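Local coordinates for dihydroorotase (Saccharomyces cerevisiae S288C, PDB 6L0A), which catalyses the reversible, zinc-dependent cyclisation of N-carbamoyl-L-aspartate to dihydroorotate, the third step of de novo pyrimidine synthesis, at residues 17-22 with 51-56. Sequence-based numbering, arbitrary orientation.
Sequences VREGAM and LDRVIE. With LMR ((2S)-2-hydroxybutanedioic acid), chain M.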
loop_
_atom_site.group_PDB
_atom_site.type_symbol
_atom_site.label_atom_id
_atom_site.label_comp_id
_atom_site.label_asym_id
_atom_site.label_seq_id
_atom_site.Cartn_x
_atom_site.Cartn_y
_atom_site.Cartn_z
ATOM N N VAL C 17 14.459 -17.159 -10.204
ATOM C CA VAL C 17 15.832 -16.822 -10.572
ATOM C C VAL C 17 15.931 -16.129 -11.921
ATOM O O VAL C 17 17.044 -15.820 -12.360
ATOM C CB VAL C 17 16.770 -18.051 -10.545
ATOM C CG1 VAL C 17 16.958 -18.569 -9.115
ATOM C CG2 VAL C 17 16.255 -19.135 -11.477
ATOM N N ARG C 18 14.812 -15.872 -12.596
ATOM C CA ARG C 18 14.794 -15.035 -13.810
ATOM C C ARG C 18 15.675 -15.682 -14.892
ATOM O O ARG C 18 15.796 -16.914 -14.966
ATOM C CB ARG C 18 15.189 -13.595 -13.472
ATOM C CG ARG C 18 14.553 -13.010 -12.215
ATOM C CD ARG C 18 13.049 -12.883 -12.358
ATOM N NE ARG C 18 12.517 -12.019 -11.303
ATOM C CZ ARG C 18 11.249 -12.018 -10.907
ATOM N NH1 ARG C 18 10.362 -12.834 -11.478
ATOM N NH2 ARG C 18 10.873 -11.200 -9.930
ATOM N N GLU C 19 16.279 -14.849 -15.752
ATOM C CA GLU C 19 17.115 -15.308 -16.858
ATOM C C GLU C 19 18.315 -14.370 -16.999
ATOM O O GLU C 19 18.466 -13.403 -16.245
ATOM C CB GLU C 19 16.309 -15.387 -18.159
ATOM C CG GLU C 19 15.318 -16.552 -18.219
ATOM C CD GLU C 19 14.811 -16.831 -19.627
ATOM O OE1 GLU C 19 13.807 -16.204 -20.046
ATOM O OE2 GLU C 19 15.418 -17.683 -20.318
ATOM N N GLY C 20 19.193 -14.677 -17.959
ATOM C CA GLY C 20 20.291 -13.771 -18.289
ATOM C C GLY C 20 21.164 -13.392 -17.107
ATOM O O GLY C 20 21.464 -14.208 -16.227
ATOM N N ALA C 21 21.580 -12.123 -17.083
ATOM C CA ALA C 21 22.507 -11.660 -16.052
ATOM C C ALA C 21 21.896 -11.741 -14.662
ATOM O O ALA C 21 22.594 -12.049 -13.688
ATOM C CB ALA C 21 22.956 -10.224 -16.342
ATOM N N MET C 22 20.599 -11.441 -14.536
ATOM C CA MET C 22 19.962 -11.549 -13.230
ATOM C C MET C 22 20.066 -12.975 -12.707
ATOM O O MET C 22 20.365 -13.191 -11.527
ATOM C CB MET C 22 18.500 -11.105 -13.315
ATOM C CG MET C 22 17.757 -11.199 -11.986
ATOM S SD MET C 22 18.429 -10.071 -10.760
ATOM C CE MET C 22 17.513 -8.557 -11.153
ATOM N N LEU C 51 8.476 -28.550 -23.278
ATOM C CA LEU C 51 9.431 -29.506 -22.738
ATOM C C LEU C 51 10.866 -29.040 -22.935
ATOM O O LEU C 51 11.680 -29.085 -22.007
ATOM C CB LEU C 51 9.211 -30.860 -23.408
ATOM C CG LEU C 51 9.822 -32.081 -22.730
ATOM C CD1 LEU C 51 9.505 -32.079 -21.256
ATOM C CD2 LEU C 51 9.297 -33.339 -23.387
ATOM N N ASP C 52 11.212 -28.621 -24.154
ATOM C CA ASP C 52 12.604 -28.272 -24.420
ATOM C C ASP C 52 13.039 -27.059 -23.603
ATOM O O ASP C 52 14.179 -27.004 -23.128
ATOM C CB ASP C 52 12.809 -28.035 -25.917
ATOM C CG ASP C 52 12.704 -29.323 -26.726
ATOM O OD1 ASP C 52 12.921 -30.412 -26.150
ATOM O OD2 ASP C 52 12.400 -29.250 -27.938
ATOM N N ARG C 53 12.132 -26.094 -23.404
ATOM C CA ARG C 53 12.462 -24.895 -22.635
ATOM C C ARG C 53 12.764 -25.228 -21.174
ATOM O O ARG C 53 13.726 -24.706 -20.602
ATOM C CB ARG C 53 11.308 -23.899 -22.733
ATOM C CG ARG C 53 11.557 -22.519 -22.146
ATOM C CD ARG C 53 10.777 -21.477 -22.961
ATOM N NE ARG C 53 10.584 -20.195 -22.275
ATOM C CZ ARG C 53 11.581 -19.365 -22.000
ATOM N NH1 ARG C 53 12.824 -19.689 -22.343
ATOM N NH2 ARG C 53 11.349 -18.220 -21.382
ATOM N N VAL C 54 11.957 -26.094 -20.554
ATOM C CA VAL C 54 12.180 -26.401 -19.145
ATOM C C VAL C 54 13.428 -27.251 -18.966
ATOM O O VAL C 54 14.117 -27.136 -17.944
ATOM C CB VAL C 54 10.939 -27.072 -18.526
ATOM C CG1 VAL C 54 10.830 -28.535 -18.939
ATOM C CG2 VAL C 54 10.970 -26.939 -16.990
ATOM N N ILE C 55 13.747 -28.110 -19.941
ATOM C CA ILE C 55 14.969 -28.902 -19.856
ATOM C C ILE C 55 16.193 -28.006 -19.981
ATOM O O ILE C 55 17.132 -28.100 -19.183
ATOM C CB ILE C 55 14.969 -30.010 -20.925
ATOM C CG1 ILE C 55 13.970 -31.103 -20.559
ATOM C CG2 ILE C 55 16.381 -30.612 -21.072
ATOM C CD1 ILE C 55 13.705 -32.083 -21.687
ATOM N N GLU C 56 16.200 -27.112 -20.978
ATOM C CA GLU C 56 17.353 -26.235 -21.156
ATOM C C GLU C 56 17.478 -25.233 -20.012
ATOM O O GLU C 56 18.597 -24.890 -19.618
ATOM C CB GLU C 56 17.275 -25.518 -22.508
ATOM C CG GLU C 56 17.491 -26.445 -23.706
ATOM C CD GLU C 56 18.874 -27.112 -23.709
ATOM O OE1 GLU C 56 18.938 -28.364 -23.636
ATOM O OE2 GLU C 56 19.890 -26.388 -23.789
HETATM C C1 LMR M . 4.778 -13.195 -7.326
HETATM O O1A LMR M . 5.062 -14.289 -6.770
HETATM O O1B LMR M . 3.597 -12.802 -7.221
HETATM C C2 LMR M . 5.806 -12.354 -8.119
HETATM O O2 LMR M . 6.076 -11.065 -7.604
HETATM C C3 LMR M . 7.157 -12.984 -8.044
HETATM C C4 LMR M . 7.787 -12.395 -9.285
HETATM O O4A LMR M . 8.064 -11.151 -9.392
HETATM O O4B LMR M . 7.981 -13.232 -10.176
#
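Glu19 and Arg53 meet at the protein surface through a long salt bridge, with Glu19 OE1 3.4 Å from Arg53 NH2. The hydrogen bond is nearly straight (165°) but weak; OE1 lies at the guanidinium edge, and the carboxylate plane is turned 56° from that of the guanidinium. A stronger partner of the same NH2 is the carbonyl oxygen of Pro46, and Leu44 touches both side chains.

Next door, Arg18 heads into the active site, its side chain running against Ala260 and His262. CG stands anti to the carbonyl carbon (chi1 -44°), and a bend at chi2 carries CD on to NE, which donates to Pro261 O. Beyond CZ, NH1 and NH2 each donate a hydrogen bond to one oxygen of the same malate carboxylate, a two-pronged contact: NH1 is 2.7 Å from O4B of LMR, and NH2 is 2.9 Å from O4A of LMR. A leucine here would probably leave that carboxylate without its paired donors and this arginine's positive charge.

Arg18 O accepts a bond from Tyr57 OH of helix 51-64, tying to that helix the loop that leads from strand 11-15, with zinc ligands His14 and His16 at its end, into helix 20-32, consistent with the TIM-barrel amidohydrolase fold.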